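PDB 5O34: enoyl-CoA hydratase carB homologue from Streptomyces cattleya, which probably acts as a crotonase-family lyase in the biosynthesis of the antibiotic thienamycin. Local coordinates for residues T129-T134 and L155-C160; G148-V153 and A170-P175. All blocks are in the same frame, centred on the assembly; numbering follows the deposited sequence.

How the interactions relate
Interactions 1 and 2 share helix 152-158. In interaction 2, strand 149-151, just before that helix, pairs with strand 171-173; in interaction 1 the end of the helix and the turn after it pack against helix 120-137. The centres of the two contacts are about 14 Å apart, and L155 and Q156 of one pack on V173 and M174 of the other. Interaction 1 lies near the middle of the chain, and all its touching residues are buried. It is held by side chains: a tyrosine ring, aliphatic groups and a cysteine sulfur. Interaction 2 lies further out and rests on backbone hydrogen bonds, with one buried side and one side that reaches solvent.

Interaction 1: residues T129-T134 and L155-C160; sequences TDLYTT and LQISLC
Y132 and C160 meet because each first torsion sets the side-chain group beside its own backbone N and anti to the carbonyl carbon (chi1 -57° for Y132, -62° for C160). The tyrosine ring thus reaches across to Q156 and I157, crossing the isoleucine chain at about a right angle, while SG of C160 turns back to the root of that ring. SG of C160 lies 3.7 Å from CB of Y132. SG of C160 is 4.7 Å from the centroid of the Y132 ring and 47° off the normal, an oblique sulfur-aromatic contact. I157 takes the edge of the ring. CG1 of I157 lies near the ring plane, 3.8 Å from CE1 of Y132. CG1 of I157 also meets CD2 of L131, 4.0 Å away, and these two aliphatic chains cross at about a right angle. Further out, CB of Q156 comes within 3.2 Å of OH of Y132, so the hydroxyl end sits close against helix 152-158. All five touching residues are buried. Around them, F185 stacks edge-to-face with the Y132 ring, and M189 touches both Y132 and Q156. L263 of helix 252-273 packs on Y132 as well, and L77 of helix 71-86 on L131. In this core packing of a crotonase fold, helix 120-137 meets the end of helix 152-158 and the turn that holds C160, with Y132 carrying most of the contact.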
loop_
_atom_site.group_PDB
_atom_site.type_symbol
_atom_site.label_atom_id
_atom_site.label_comp_id
_atom_site.label_asym_id
_atom_site.label_seq_id
_atom_site.Cartn_x
_atom_site.Cartn_y
_atom_site.Cartn_z
ATOM N N THR A 129 -18.018 -13.018 -5.579
ATOM C CA THR A 129 -17.010 -13.416 -4.602
ATOM C C THR A 129 -16.290 -14.672 -5.065
ATOM O O THR A 129 -15.065 -14.707 -5.012
ATOM C CB THR A 129 -17.617 -13.555 -3.180
ATOM O OG1 THR A 129 -18.430 -12.421 -2.879
ATOM C CG2 THR A 129 -16.552 -13.709 -2.098
ATOM N N ASP A 130 -17.037 -15.661 -5.582
ATOM C CA ASP A 130 -16.469 -16.915 -6.094
ATOM C C ASP A 130 -15.594 -16.669 -7.319
ATOM O O ASP A 130 -14.559 -17.315 -7.449
ATOM C CB ASP A 130 -17.559 -17.980 -6.354
ATOM C CG ASP A 130 -18.242 -18.537 -5.099
ATOM O OD1 ASP A 130 -18.019 -17.980 -3.991
ATOM O OD2 ASP A 130 -19.020 -19.511 -5.229
ATOM N N LEU A 131 -15.962 -15.681 -8.162
ATOM C CA LEU A 131 -15.162 -15.295 -9.322
ATOM C C LEU A 131 -13.878 -14.584 -8.879
ATOM O O LEU A 131 -12.795 -15.011 -9.283
ATOM C CB LEU A 131 -15.964 -14.447 -10.338
ATOM C CG LEU A 131 -15.172 -13.838 -11.525
ATOM C CD1 LEU A 131 -14.485 -14.902 -12.358
ATOM C CD2 LEU A 131 -16.061 -12.982 -12.396
ATOM N N TYR A 132 -13.986 -13.542 -8.015
ATOM C CA TYR A 132 -12.803 -12.807 -7.544
ATOM C C TYR A 132 -11.834 -13.701 -6.771
ATOM O O TYR A 132 -10.622 -13.602 -6.982
ATOM C CB TYR A 132 -13.177 -11.566 -6.719
ATOM C CG TYR A 132 -14.065 -10.556 -7.417
ATOM C CD1 TYR A 132 -14.080 -10.447 -8.811
ATOM C CD2 TYR A 132 -14.829 -9.654 -6.688
ATOM C CE1 TYR A 132 -14.876 -9.499 -9.457
ATOM C CE2 TYR A 132 -15.602 -8.683 -7.323
ATOM C CZ TYR A 132 -15.639 -8.626 -8.706
ATOM O OH TYR A 132 -16.451 -7.719 -9.332
ATOM N N THR A 133 -12.366 -14.604 -5.915
ATOM C CA THR A 133 -11.529 -15.518 -5.134
ATOM C C THR A 133 -10.818 -16.540 -6.004
ATOM O O THR A 133 -9.648 -16.811 -5.730
ATOM C CB THR A 133 -12.276 -16.186 -3.959
ATOM O OG1 THR A 133 -13.480 -16.810 -4.415
ATOM C CG2 THR A 133 -12.573 -15.210 -2.817
ATOM N N THR A 134 -11.477 -17.082 -7.063
ATOM C CA THR A 134 -10.845 -18.097 -7.926
ATOM C C THR A 134 -9.733 -17.454 -8.797
ATOM O O THR A 134 -8.604 -17.951 -8.774
ATOM C CB THR A 134 -11.884 -18.952 -8.709
ATOM O OG1 THR A 134 -11.232 -20.085 -9.281
ATOM C CG2 THR A 134 -12.570 -18.194 -9.826
ATOM N N LEU A 155 -13.479 -3.576 -14.072
ATOM C CA LEU A 155 -12.237 -3.152 -13.420
ATOM C C LEU A 155 -11.884 -4.098 -12.250
ATOM O O LEU A 155 -10.721 -4.482 -12.115
ATOM C CB LEU A 155 -12.343 -1.681 -12.943
ATOM C CG LEU A 155 -11.132 -1.047 -12.225
ATOM C CD1 LEU A 155 -9.817 -1.272 -12.980
ATOM C CD2 LEU A 155 -11.375 0.430 -11.992
ATOM N N GLN A 156 -12.891 -4.513 -11.455
ATOM C CA GLN A 156 -12.710 -5.431 -10.318
ATOM C C GLN A 156 -12.098 -6.786 -10.714
ATOM O O GLN A 156 -11.215 -7.283 -10.012
ATOM C CB GLN A 156 -14.019 -5.604 -9.539
ATOM C CG GLN A 156 -14.324 -4.411 -8.623
ATOM C CD GLN A 156 -15.761 -4.271 -8.191
ATOM O OE1 GLN A 156 -16.273 -3.153 -8.055
ATOM N NE2 GLN A 156 -16.436 -5.386 -7.923
ATOM N N ILE A 157 -12.509 -7.346 -11.868
ATOM C CA ILE A 157 -11.953 -8.606 -12.402
ATOM C C ILE A 157 -10.468 -8.407 -12.719
ATOM O O ILE A 157 -9.645 -9.237 -12.323
ATOM C CB ILE A 157 -12.766 -9.123 -13.634
ATOM C CG1 ILE A 157 -14.212 -9.502 -13.212
ATOM C CG2 ILE A 157 -12.066 -10.328 -14.318
ATOM C CD1 ILE A 157 -15.266 -9.531 -14.351
ATOM N N SER A 158 -10.124 -7.287 -13.387
ATOM C CA SER A 158 -8.737 -6.960 -13.749
ATOM C C SER A 158 -7.854 -6.819 -12.502
ATOM O O SER A 158 -6.717 -7.305 -12.500
ATOM C CB SER A 158 -8.678 -5.717 -14.637
ATOM O OG SER A 158 -8.644 -4.498 -13.909
ATOM N N LEU A 159 -8.413 -6.240 -11.414
ATOM C CA LEU A 159 -7.706 -6.075 -10.128
ATOM C C LEU A 159 -7.417 -7.414 -9.381
ATOM O O LEU A 159 -6.726 -7.403 -8.360
ATOM C CB LEU A 159 -8.429 -5.071 -9.215
ATOM C CG LEU A 159 -8.573 -3.633 -9.738
ATOM C CD1 LEU A 159 -9.554 -2.852 -8.905
ATOM C CD2 LEU A 159 -7.232 -2.905 -9.824
ATOM N N CYS A 160 -7.879 -8.556 -9.923
ATOM C CA CYS A 160 -7.613 -9.889 -9.365
ATOM C C CYS A 160 -6.446 -10.561 -10.102
ATOM O O CYS A 160 -5.868 -11.537 -9.595
ATOM C CB CYS A 160 -8.862 -10.763 -9.411
ATOM S SG CYS A 160 -10.252 -10.133 -8.451
#

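Interaction 2: residues G148-V153 and A170-P175; sequences GYAIGV and ARLVMP
Y149 and R171 lie side by side on neighbouring parallel strands of a small three-stranded sheet, completed by antiparallel strand 209-210, in a crotonase-like fold. The axes of strand segments 149-151 and 171-173 come within 4.8 Å, 10° from parallel. The tight part of the contact is the regular backbone pairing. N of R171 gives a long bond of 3.3 Å to O of G148. N of A150 reaches O of R171 at 3.0 Å. N of V173 then bonds to O of A150, and N of G152 to O of V173. The last is the most bent of the four, 141° at the hydrogen. G152 has a positive phi here, which suits glycine. The A150 and L172 side chains share the buried side of the pair, with CD1 of L172 4.2 Å from CB of A150. L155 and W209 pack on L172 there.

The other side reaches solvent. Y149 and R171 are partly exposed there and I151 is exposed, while V173 stays buried. CB of R171 sits over the centre of the Y149 ring, 4.2 Å from the centroid, a CH-pi contact. I151 rests CG2 against CD of P175 at 3.6 Å. CG1 of I151 lies 3.9 Å from CG2 of V173. Beyond the ring, the R171 chain bends at chi3 (76°), and its NE forms a salt bridge with E208. A weak hydrogen bond also links E208 to Y149 OH. The chemistry thus implies a pairing fixed by main-chain bonds, with an apolar patch of I151, V173 and P175 beside the Y149, R171 and E208 cluster.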
loop_
_atom_site.group_PDB
_atom_site.type_symbol
_atom_site.label_atom_id
_atom_site.label_comp_id
_atom_site.label_asym_id
_atom_site.label_seq_id
_atom_site.Cartn_x
_atom_site.Cartn_y
_atom_site.Cartn_z
ATOM N N GLY A 148 -9.842 -0.632 -23.763
ATOM C CA GLY A 148 -10.879 0.373 -23.625
ATOM C C GLY A 148 -11.249 0.605 -22.186
ATOM O O GLY A 148 -10.407 0.514 -21.292
ATOM N N TYR A 149 -12.511 0.905 -21.965
ATOM C CA TYR A 149 -13.062 1.130 -20.646
ATOM C C TYR A 149 -13.053 -0.138 -19.772
ATOM O O TYR A 149 -13.359 -1.231 -20.248
ATOM C CB TYR A 149 -14.489 1.658 -20.771
ATOM C CG TYR A 149 -14.598 3.156 -20.930
ATOM C CD1 TYR A 149 -14.556 3.749 -22.191
ATOM C CD2 TYR A 149 -14.833 3.976 -19.830
ATOM C CE1 TYR A 149 -14.718 5.128 -22.347
ATOM C CE2 TYR A 149 -15.011 5.351 -19.974
ATOM C CZ TYR A 149 -14.946 5.926 -21.233
ATOM O OH TYR A 149 -15.107 7.287 -21.368
ATOM N N ALA A 150 -12.685 0.032 -18.496
ATOM C CA ALA A 150 -12.702 -0.980 -17.439
ATOM C C ALA A 150 -13.429 -0.267 -16.294
ATOM O O ALA A 150 -12.863 0.601 -15.624
ATOM C CB ALA A 150 -11.279 -1.367 -17.043
ATOM N N ILE A 151 -14.732 -0.539 -16.183
ATOM C CA ILE A 151 -15.668 0.079 -15.237
ATOM C C ILE A 151 -16.214 -0.966 -14.237
ATOM O O ILE A 151 -16.420 -2.121 -14.615
ATOM C CB ILE A 151 -16.826 0.757 -16.040
ATOM C CG1 ILE A 151 -16.301 1.726 -17.132
ATOM C CG2 ILE A 151 -17.845 1.457 -15.130
ATOM C CD1 ILE A 151 -17.373 2.127 -18.198
ATOM N N GLY A 152 -16.465 -0.528 -12.995
ATOM C CA GLY A 152 -17.030 -1.331 -11.911
ATOM C C GLY A 152 -16.520 -2.753 -11.806
ATOM O O GLY A 152 -15.334 -2.973 -11.516
ATOM N N VAL A 153 -17.418 -3.727 -12.090
ATOM C CA VAL A 153 -17.148 -5.172 -12.055
ATOM C C VAL A 153 -16.042 -5.550 -13.047
ATOM O O VAL A 153 -15.205 -6.404 -12.730
ATOM C CB VAL A 153 -18.452 -6.018 -12.220
ATOM C CG1 VAL A 153 -18.156 -7.514 -12.336
ATOM C CG2 VAL A 153 -19.414 -5.764 -11.055
ATOM N N ALA A 170 -7.146 2.845 -22.857
ATOM C CA ALA A 170 -7.674 2.308 -21.603
ATOM C C ALA A 170 -8.070 3.438 -20.662
ATOM O O ALA A 170 -7.316 4.394 -20.478
ATOM C CB ALA A 170 -6.661 1.382 -20.939
ATOM N N ARG A 171 -9.301 3.363 -20.144
ATOM C CA ARG A 171 -9.862 4.333 -19.208
ATOM C C ARG A 171 -10.483 3.555 -18.041
ATOM O O ARG A 171 -11.288 2.652 -18.256
ATOM C CB ARG A 171 -10.831 5.304 -19.913
ATOM C CG ARG A 171 -10.082 6.260 -20.849
ATOM C CD ARG A 171 -10.953 7.263 -21.583
ATOM N NE ARG A 171 -11.390 8.356 -20.711
ATOM C CZ ARG A 171 -10.676 9.448 -20.435
ATOM N NH1 ARG A 171 -9.462 9.608 -20.951
ATOM N NH2 ARG A 171 -11.166 10.381 -19.629
ATOM N N LEU A 172 -10.015 3.830 -16.812
ATOM C CA LEU A 172 -10.426 3.104 -15.599
ATOM C C LEU A 172 -11.382 3.940 -14.733
ATOM O O LEU A 172 -11.108 5.117 -14.505
ATOM C CB LEU A 172 -9.155 2.696 -14.824
ATOM C CG LEU A 172 -8.397 1.408 -15.255
ATOM C CD1 LEU A 172 -8.090 1.334 -16.745
ATOM C CD2 LEU A 172 -7.099 1.291 -14.537
ATOM N N VAL A 173 -12.529 3.357 -14.303
ATOM C CA VAL A 173 -13.546 4.061 -13.526
ATOM C C VAL A 173 -14.150 3.133 -12.482
ATOM O O VAL A 173 -14.391 1.952 -12.723
ATOM C CB VAL A 173 -14.689 4.683 -14.416
ATOM C CG1 VAL A 173 -15.210 6.002 -13.848
ATOM C CG2 VAL A 173 -14.272 4.851 -15.879
ATOM N N MET A 174 -14.458 3.740 -11.320
ATOM C CA MET A 174 -15.183 3.118 -10.225
ATOM C C MET A 174 -16.353 4.086 -9.928
ATOM O O MET A 174 -16.288 4.788 -8.929
ATOM C CB MET A 174 -14.306 2.908 -8.967
ATOM C CG MET A 174 -13.654 1.556 -8.902
ATOM S SD MET A 174 -14.742 0.150 -9.003
ATOM C CE MET A 174 -13.626 -0.933 -8.834
ATOM N N PRO A 175 -17.356 4.236 -10.852
ATOM C CA PRO A 175 -18.479 5.168 -10.601
ATOM C C PRO A 175 -19.649 4.691 -9.699
ATOM O O PRO A 175 -20.672 5.380 -9.652
ATOM C CB PRO A 175 -18.975 5.471 -12.020
ATOM C CG PRO A 175 -18.778 4.198 -12.744
ATOM C CD PRO A 175 -17.579 3.482 -12.113
#